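Local coordinates for uncharacterized HTH-type transcriptional regulator HI_0893 (Haemophilus influenzae, PDB 3QKX), which probably binds DNA at cis-regulatory sites as a transcription regulator of the TetR family, at residues T7-Q12 with A38-G43; S15-L20 with E57-R62; E83-M88 with L151-A156. All coordinates share one frame; numbering follows the deposited sequence.

Contact 1: T7-Q12 with A38-G43; sequences TDLAEQ and ANVAAG
Q12 reaches from helix 6-23 to the turn that ends helix 31-38, and its side-chain amide donates from NE2 to the carbonyl O of A38 at 2.8 Å. The bond is nearly straight, 173° at the hydrogen; A38 O lies in the amide plane of Q12, and the donor sits close to the extension of the C=O bond. With CG anti to the backbone N (chi1 -165°) and CD continuing the extended line, the amide is carried well off its own helix. V40 approaches from the opposite direction, and its CG1 lies 3.6 Å from Q12 NE2, a methyl beside the donor nitrogen. The same CG1 also meets L9 one turn earlier, 3.7 Å from L9 CD1, where the two aliphatic side chains slant across each other. The methyl group of A38 points toward helix 6-23, with CB 4.0 Å from Q12 O, and packs further on I13 and A16. L9 continues onto T44 and Y48 of helix 42-48. The chain leaves helix 31-38 at N39 with positive phi in a Schellman motif, and A41 then occupies the N-cap position of helix 42-48. Helix, tight turn and second helix form the predicted helix-turn-helix of a TetR-type DNA-binding domain, here with its turn tied to the first helix of the domain.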
# COMPACT_ATOMS: atom_id res chain seq x y z
N THR A 7 -6.18 -10.58 -29.09
CA THR A 7 -6.06 -10.56 -27.60
C THR A 7 -4.65 -10.94 -27.14
O THR A 7 -4.11 -10.34 -26.20
CB THR A 7 -7.09 -11.50 -26.91
OG1 THR A 7 -8.42 -11.10 -27.26
CG2 THR A 7 -6.97 -11.47 -25.37
N ASP A 8 -4.06 -11.93 -27.80
CA ASP A 8 -2.72 -12.42 -27.47
C ASP A 8 -1.68 -11.34 -27.74
O ASP A 8 -0.81 -11.08 -26.90
CB ASP A 8 -2.38 -13.67 -28.30
CG ASP A 8 -3.43 -14.77 -28.19
OD1 ASP A 8 -4.01 -14.92 -27.08
OD2 ASP A 8 -3.69 -15.49 -29.20
N LEU A 9 -1.78 -10.72 -28.91
CA LEU A 9 -0.95 -9.57 -29.27
C LEU A 9 -1.14 -8.38 -28.33
O LEU A 9 -0.19 -7.66 -28.08
CB LEU A 9 -1.22 -9.12 -30.70
CG LEU A 9 -0.35 -7.99 -31.23
CD1 LEU A 9 1.12 -8.39 -31.19
CD2 LEU A 9 -0.78 -7.62 -32.61
N ALA A 10 -2.37 -8.15 -27.87
CA ALA A 10 -2.63 -7.14 -26.85
C ALA A 10 -1.89 -7.48 -25.57
O ALA A 10 -1.30 -6.60 -24.94
CB ALA A 10 -4.14 -7.01 -26.57
N GLU A 11 -1.92 -8.75 -25.19
CA GLU A 11 -1.28 -9.19 -23.94
C GLU A 11 0.30 -9.16 -23.97
O GLU A 11 0.95 -8.96 -23.03
CB GLU A 11 -1.79 -10.60 -23.54
CG GLU A 11 -1.24 -11.15 -22.18
CD GLU A 11 -1.46 -10.20 -21.01
OE1 GLU A 11 -2.55 -9.58 -20.92
OE2 GLU A 11 -0.55 -10.09 -20.16
N GLN A 12 0.76 -9.45 -25.24
CA GLN A 12 2.18 -9.25 -25.55
C GLN A 12 2.59 -7.82 -25.22
O GLN A 12 3.58 -7.61 -24.55
CB GLN A 12 2.44 -9.56 -27.03
CG GLN A 12 3.90 -9.76 -27.41
CD GLN A 12 4.07 -10.15 -28.88
OE1 GLN A 12 3.29 -10.93 -29.41
NE2 GLN A 12 5.09 -9.59 -29.53
N ALA A 38 7.99 -4.85 -26.59
CA ALA A 38 7.04 -5.92 -26.94
C ALA A 38 7.45 -6.73 -28.16
O ALA A 38 6.84 -7.77 -28.42
CB ALA A 38 5.63 -5.34 -27.13
N ASN A 39 8.46 -6.28 -28.92
CA ASN A 39 8.86 -6.92 -30.18
C ASN A 39 7.73 -6.83 -31.23
O ASN A 39 7.42 -7.79 -31.92
CB ASN A 39 9.32 -8.37 -29.93
CG ASN A 39 10.42 -8.84 -30.90
OD1 ASN A 39 10.59 -8.30 -32.01
ND2 ASN A 39 11.17 -9.86 -30.48
N VAL A 40 7.11 -5.65 -31.31
CA VAL A 40 6.12 -5.34 -32.31
C VAL A 40 6.54 -4.08 -33.06
O VAL A 40 7.19 -3.21 -32.50
CB VAL A 40 4.71 -5.14 -31.71
CG1 VAL A 40 4.25 -6.38 -31.03
CG2 VAL A 40 4.69 -3.99 -30.78
N ALA A 41 6.16 -4.00 -34.34
CA ALA A 41 6.44 -2.84 -35.16
C ALA A 41 5.72 -1.61 -34.63
O ALA A 41 4.59 -1.72 -34.18
CB ALA A 41 6.00 -3.11 -36.61
N ALA A 42 6.36 -0.45 -34.74
CA ALA A 42 5.70 0.83 -34.41
C ALA A 42 4.26 0.93 -34.99
O ALA A 42 3.32 1.33 -34.30
CB ALA A 42 6.55 2.02 -34.91
N GLY A 43 4.10 0.51 -36.23
CA GLY A 43 2.79 0.42 -36.84
C GLY A 43 1.78 -0.41 -36.08
O GLY A 43 0.61 -0.07 -36.04

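Contact 2: S15-L20 with E57-R62; sequences SATDRL and EQFAHR
T17 lays its CG2 methyl over the centre of one face of the F59 ring, a CH-pi contact 3.6 Å from the centroid and 13° off the normal. Having CG2 anti to its backbone N aims this methyl at the ring, while OG1 turns back to I13 O on its own helix. At the ring edge D18 OD1 lies 3.6 Å from F59 CZ, the carboxylate plane being turned 70° from the ring. The other oxygen, D18 OD2, forms a salt bridge with R62 NH1 at 2.7 Å; the hydrogen bond is nearly straight, with OD2 in the guanidinium plane but the donor above the carboxylate plane. R62 NH2 adds a weak bond to D18 OD2 at 3.4 Å.

Further out, Y109 OH is hydrogen-bonded to D18 OD1, so both carboxylate oxygens are engaged, and E11 forms a salt bridge with R62 NH2, placing the guanidinium between two acids. F14 and M21 of helix 6-23 and L112 also pack on F59. The short segments 15-20 and 57-62 cross almost at right angles (-98°), 11.2 Å apart at the axes, with helix 31-38 touching T17 through L34 and helix 100-109 reaching D18 through N105 and Y109.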
# COMPACT_ATOMS: atom_id res chain seq x y z
N SER A 15 2.03 -7.12 -21.19
CA SER A 15 3.18 -7.71 -20.52
C SER A 15 4.41 -6.80 -20.58
O SER A 15 5.11 -6.64 -19.59
CB SER A 15 3.51 -9.06 -21.18
OG SER A 15 4.80 -9.53 -20.79
N ALA A 16 4.67 -6.23 -21.75
CA ALA A 16 5.78 -5.31 -21.94
C ALA A 16 5.55 -3.99 -21.23
O ALA A 16 6.49 -3.37 -20.82
CB ALA A 16 6.02 -5.07 -23.47
N THR A 17 4.30 -3.55 -21.12
CA THR A 17 3.97 -2.34 -20.39
C THR A 17 4.38 -2.47 -18.92
O THR A 17 5.02 -1.57 -18.37
CB THR A 17 2.47 -1.99 -20.47
OG1 THR A 17 2.14 -1.57 -21.79
CG2 THR A 17 2.11 -0.87 -19.47
N ASP A 18 4.03 -3.59 -18.31
CA ASP A 18 4.48 -3.92 -16.97
C ASP A 18 5.99 -3.75 -16.80
O ASP A 18 6.43 -3.03 -15.91
CB ASP A 18 4.10 -5.36 -16.63
CG ASP A 18 2.80 -5.47 -15.89
OD1 ASP A 18 2.58 -4.71 -14.92
OD2 ASP A 18 2.03 -6.37 -16.24
N ARG A 19 6.75 -4.39 -17.68
CA ARG A 19 8.22 -4.39 -17.58
C ARG A 19 8.81 -2.99 -17.66
O ARG A 19 9.61 -2.62 -16.81
CB ARG A 19 8.85 -5.26 -18.67
CG ARG A 19 8.59 -6.75 -18.49
CD ARG A 19 9.39 -7.58 -19.50
NE ARG A 19 8.48 -8.50 -20.18
CZ ARG A 19 8.06 -8.40 -21.45
NH1 ARG A 19 8.52 -7.48 -22.31
NH2 ARG A 19 7.18 -9.30 -21.89
N LEU A 20 8.41 -2.22 -18.66
CA LEU A 20 8.93 -0.86 -18.85
C LEU A 20 8.48 0.04 -17.68
O LEU A 20 9.22 0.93 -17.24
CB LEU A 20 8.50 -0.29 -20.22
CG LEU A 20 9.44 0.70 -20.93
N GLU A 57 -5.47 2.97 -20.39
CA GLU A 57 -6.86 2.64 -20.03
C GLU A 57 -7.13 1.15 -20.11
O GLU A 57 -7.56 0.54 -19.13
CB GLU A 57 -7.89 3.38 -20.91
CG GLU A 57 -8.02 4.89 -20.66
CD GLU A 57 -9.42 5.44 -20.93
OE1 GLU A 57 -10.36 5.10 -20.17
OE2 GLU A 57 -9.58 6.24 -21.88
N GLN A 58 -6.88 0.57 -21.28
CA GLN A 58 -7.11 -0.87 -21.50
C GLN A 58 -6.22 -1.73 -20.60
O GLN A 58 -6.65 -2.78 -20.11
CB GLN A 58 -6.92 -1.25 -22.97
CG GLN A 58 -8.04 -0.76 -23.90
CD GLN A 58 -7.86 -1.20 -25.36
OE1 GLN A 58 -7.45 -2.34 -25.65
NE2 GLN A 58 -8.17 -0.29 -26.30
N PHE A 59 -4.98 -1.27 -20.37
CA PHE A 59 -4.05 -1.92 -19.47
C PHE A 59 -4.62 -2.00 -18.06
O PHE A 59 -4.57 -3.05 -17.43
CB PHE A 59 -2.73 -1.16 -19.46
CG PHE A 59 -1.71 -1.71 -18.49
CD1 PHE A 59 -0.97 -2.84 -18.80
CD2 PHE A 59 -1.46 -1.07 -17.30
CE1 PHE A 59 -0.00 -3.33 -17.93
CE2 PHE A 59 -0.50 -1.56 -16.41
CZ PHE A 59 0.23 -2.69 -16.74
N ALA A 60 -5.16 -0.88 -17.57
CA ALA A 60 -5.87 -0.84 -16.29
C ALA A 60 -6.91 -1.94 -16.20
O ALA A 60 -6.90 -2.72 -15.26
CB ALA A 60 -6.54 0.52 -16.08
N HIS A 61 -7.78 -2.02 -17.21
CA HIS A 61 -8.84 -3.04 -17.26
C HIS A 61 -8.28 -4.45 -17.22
O HIS A 61 -8.83 -5.32 -16.56
CB HIS A 61 -9.70 -2.88 -18.52
CG HIS A 61 -10.79 -1.87 -18.38
ND1 HIS A 61 -11.91 -2.10 -17.59
CD2 HIS A 61 -10.95 -0.64 -18.91
CE1 HIS A 61 -12.70 -1.04 -17.65
NE2 HIS A 61 -12.15 -0.14 -18.45
N ARG A 62 -7.18 -4.65 -17.93
CA ARG A 62 -6.47 -5.92 -17.95
C ARG A 62 -5.89 -6.23 -16.59
O ARG A 62 -5.88 -7.38 -16.17
CB ARG A 62 -5.39 -5.91 -19.05
CG ARG A 62 -4.36 -7.04 -19.02
CD ARG A 62 -3.08 -6.59 -18.37
NE ARG A 62 -1.96 -7.50 -18.61
CZ ARG A 62 -0.76 -7.37 -18.06
NH1 ARG A 62 -0.51 -6.38 -17.20
NH2 ARG A 62 0.19 -8.24 -18.35

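Contact 3: E83-M88 with L151-A156; sequences EQYRQM and LSLKTA. With SO4 (sulfate ion), chain F.
Apolar contact between Y85 and L153 joins helix 81-98 to the non-helical link between helices 145-151 and 154-165. Y85 CE1 lies 3.9 Å from L153 CG, which stands off the ring plane, while L153 N is at the ring edge; with CG anti to the backbone N (chi1 171°) the ring extends from its helix as far as the backbone of S152 and L153. One turn on, selenomethionine M88 touches the same leucine, its CB 4.1 Å from L153 CD1. L153 also packs on W89 and I92, and M88 continues onto F130 of helix 126-137.

Of the polar groups, the Y85 hydroxyl is close to S152, with OH 3.4 Å from S152 CB, yet makes no hydrogen bond to this backbone; its partner is S182 of helix 172-184. S152 OG bonds to L148 O. The carbonyl O of S152 accepts a hydrogen bond from T155 N at 2.9 Å, at the entry to the helix.

These helices belong to the all-helical C-terminal domain of the TetR type, and around residues 151-155 the second subunit packs, with T155 of that subunit on L151 and its L150 on T155.

Charged groups gather on another side of helix 81-98. R86 NH1 forms a salt bridge with E83 OE1 at 2.9 Å, through the syn lone pair of the carboxylate. The guanidinium edge also grips a sulfate ion, probably from the crystallisation liquor, R86 NH2 lying 2.9 Å from sulfate O3, while R86 NE pairs with E176.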
# COMPACT_ATOMS: atom_id res chain seq x y z
N GLU A 83 -11.62 -21.52 4.88
CA GLU A 83 -10.81 -22.10 3.81
C GLU A 83 -10.97 -21.35 2.49
O GLU A 83 -10.01 -21.26 1.71
CB GLU A 83 -11.11 -23.59 3.62
CG GLU A 83 -10.73 -24.47 4.83
CD GLU A 83 -9.22 -24.44 5.19
OE1 GLU A 83 -8.37 -24.06 4.33
OE2 GLU A 83 -8.89 -24.80 6.35
N GLN A 84 -12.16 -20.80 2.24
CA GLN A 84 -12.37 -19.95 1.09
C GLN A 84 -11.54 -18.69 1.22
O GLN A 84 -10.93 -18.25 0.28
CB GLN A 84 -13.85 -19.58 0.91
CG GLN A 84 -14.74 -20.76 0.54
CD GLN A 84 -16.23 -20.42 0.60
OE1 GLN A 84 -16.63 -19.25 0.48
NE2 GLN A 84 -17.06 -21.45 0.76
N TYR A 85 -11.50 -18.13 2.42
CA TYR A 85 -10.69 -16.97 2.69
C TYR A 85 -9.19 -17.31 2.61
O TYR A 85 -8.44 -16.57 2.04
CB TYR A 85 -11.04 -16.36 4.05
CG TYR A 85 -10.07 -15.28 4.48
CD1 TYR A 85 -10.23 -13.98 4.07
CD2 TYR A 85 -9.02 -15.57 5.35
CE1 TYR A 85 -9.32 -12.97 4.49
CE2 TYR A 85 -8.13 -14.59 5.74
CZ TYR A 85 -8.28 -13.30 5.30
OH TYR A 85 -7.38 -12.35 5.72
N ARG A 86 -8.80 -18.43 3.20
CA ARG A 86 -7.41 -18.88 3.16
C ARG A 86 -6.94 -19.12 1.74
O ARG A 86 -5.84 -18.73 1.39
CB ARG A 86 -7.27 -20.14 4.00
CG ARG A 86 -5.90 -20.79 3.97
CD ARG A 86 -5.74 -21.71 5.15
NE ARG A 86 -4.55 -22.52 5.03
CZ ARG A 86 -4.48 -23.73 4.45
NH1 ARG A 86 -5.55 -24.33 3.90
NH2 ARG A 86 -3.30 -24.34 4.40
N GLN A 87 -7.77 -19.74 0.92
CA GLN A 87 -7.43 -19.90 -0.51
C GLN A 87 -7.19 -18.55 -1.17
O GLN A 87 -6.24 -18.40 -1.91
CB GLN A 87 -8.56 -20.61 -1.24
CG GLN A 87 -8.28 -20.97 -2.72
CD GLN A 87 -7.16 -21.96 -2.84
OE1 GLN A 87 -7.30 -23.09 -2.43
NE2 GLN A 87 -6.02 -21.52 -3.34
N MSE A 88 -8.08 -17.60 -0.92
CA MSE A 88 -7.95 -16.27 -1.53
C MSE A 88 -6.68 -15.58 -1.05
O MSE A 88 -6.01 -14.92 -1.83
CB MSE A 88 -9.18 -15.39 -1.22
CG MSE A 88 -10.38 -15.71 -2.08
SE MSE A 88 -11.81 -14.39 -1.84
CE MSE A 88 -12.35 -14.80 -0.01
N LEU A 151 -9.00 -4.84 6.54
CA LEU A 151 -8.68 -5.52 7.80
C LEU A 151 -8.15 -6.95 7.62
O LEU A 151 -7.65 -7.52 8.58
CB LEU A 151 -9.91 -5.58 8.73
CG LEU A 151 -10.43 -4.30 9.36
CD1 LEU A 151 -11.68 -4.59 10.18
CD2 LEU A 151 -9.39 -3.63 10.24
N SER A 152 -8.29 -7.54 6.43
CA SER A 152 -8.07 -8.99 6.28
C SER A 152 -7.17 -9.35 5.05
O SER A 152 -5.93 -9.41 5.18
CB SER A 152 -9.40 -9.72 6.24
OG SER A 152 -10.20 -9.27 5.15
N LEU A 153 -7.78 -9.53 3.88
CA LEU A 153 -7.00 -9.92 2.70
C LEU A 153 -5.89 -8.95 2.39
O LEU A 153 -4.87 -9.33 1.83
CB LEU A 153 -7.86 -10.05 1.45
CG LEU A 153 -8.34 -11.42 1.07
CD1 LEU A 153 -8.94 -11.35 -0.35
CD2 LEU A 153 -7.20 -12.39 1.15
N LYS A 154 -6.10 -7.68 2.74
CA LYS A 154 -5.08 -6.66 2.53
C LYS A 154 -3.72 -7.08 3.06
O LYS A 154 -2.74 -6.69 2.47
CB LYS A 154 -5.50 -5.35 3.16
CG LYS A 154 -4.58 -4.16 2.92
CD LYS A 154 -4.34 -3.88 1.46
CE LYS A 154 -3.66 -2.54 1.26
NZ LYS A 154 -3.33 -2.27 -0.18
N THR A 155 -3.67 -7.86 4.15
CA THR A 155 -2.40 -8.33 4.72
C THR A 155 -1.54 -9.09 3.70
O THR A 155 -0.33 -8.91 3.64
CB THR A 155 -2.62 -9.23 5.95
OG1 THR A 155 -3.58 -10.27 5.64
CG2 THR A 155 -3.11 -8.41 7.16
N ALA A 156 -2.19 -9.89 2.86
CA ALA A 156 -1.49 -10.64 1.83
C ALA A 156 -0.70 -9.70 0.94
O ALA A 156 0.50 -9.94 0.70
CB ALA A 156 -2.44 -11.42 1.03
S SO4 F . -3.96 -27.32 2.63
O1 SO4 F . -4.95 -27.09 1.58
O2 SO4 F . -4.55 -27.12 3.96
O3 SO4 F . -2.83 -26.40 2.43
O4 SO4 F . -3.46 -28.69 2.57

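Contacts 1 and 2 are neighbours, with centres 12 Å apart, and share helix 6-23, which meets the turn before helix 42-48 at one level and helix 52-72 at the next. Their segments alternate along the chain, they touch directly through the E11-R62 salt bridge and the packing of A38 on A16, and both lie within the TetR-type helix-turn-helix region. Contact 3 comes later in the chain, in the C-terminal domain and across the chain's centre, about 25 Å from contact 2 and 35 Å from contact 1 between centres. Helices 52-72 and 81-98 are consecutive, linking the probable DNA-reading end to the part that meets the second subunit.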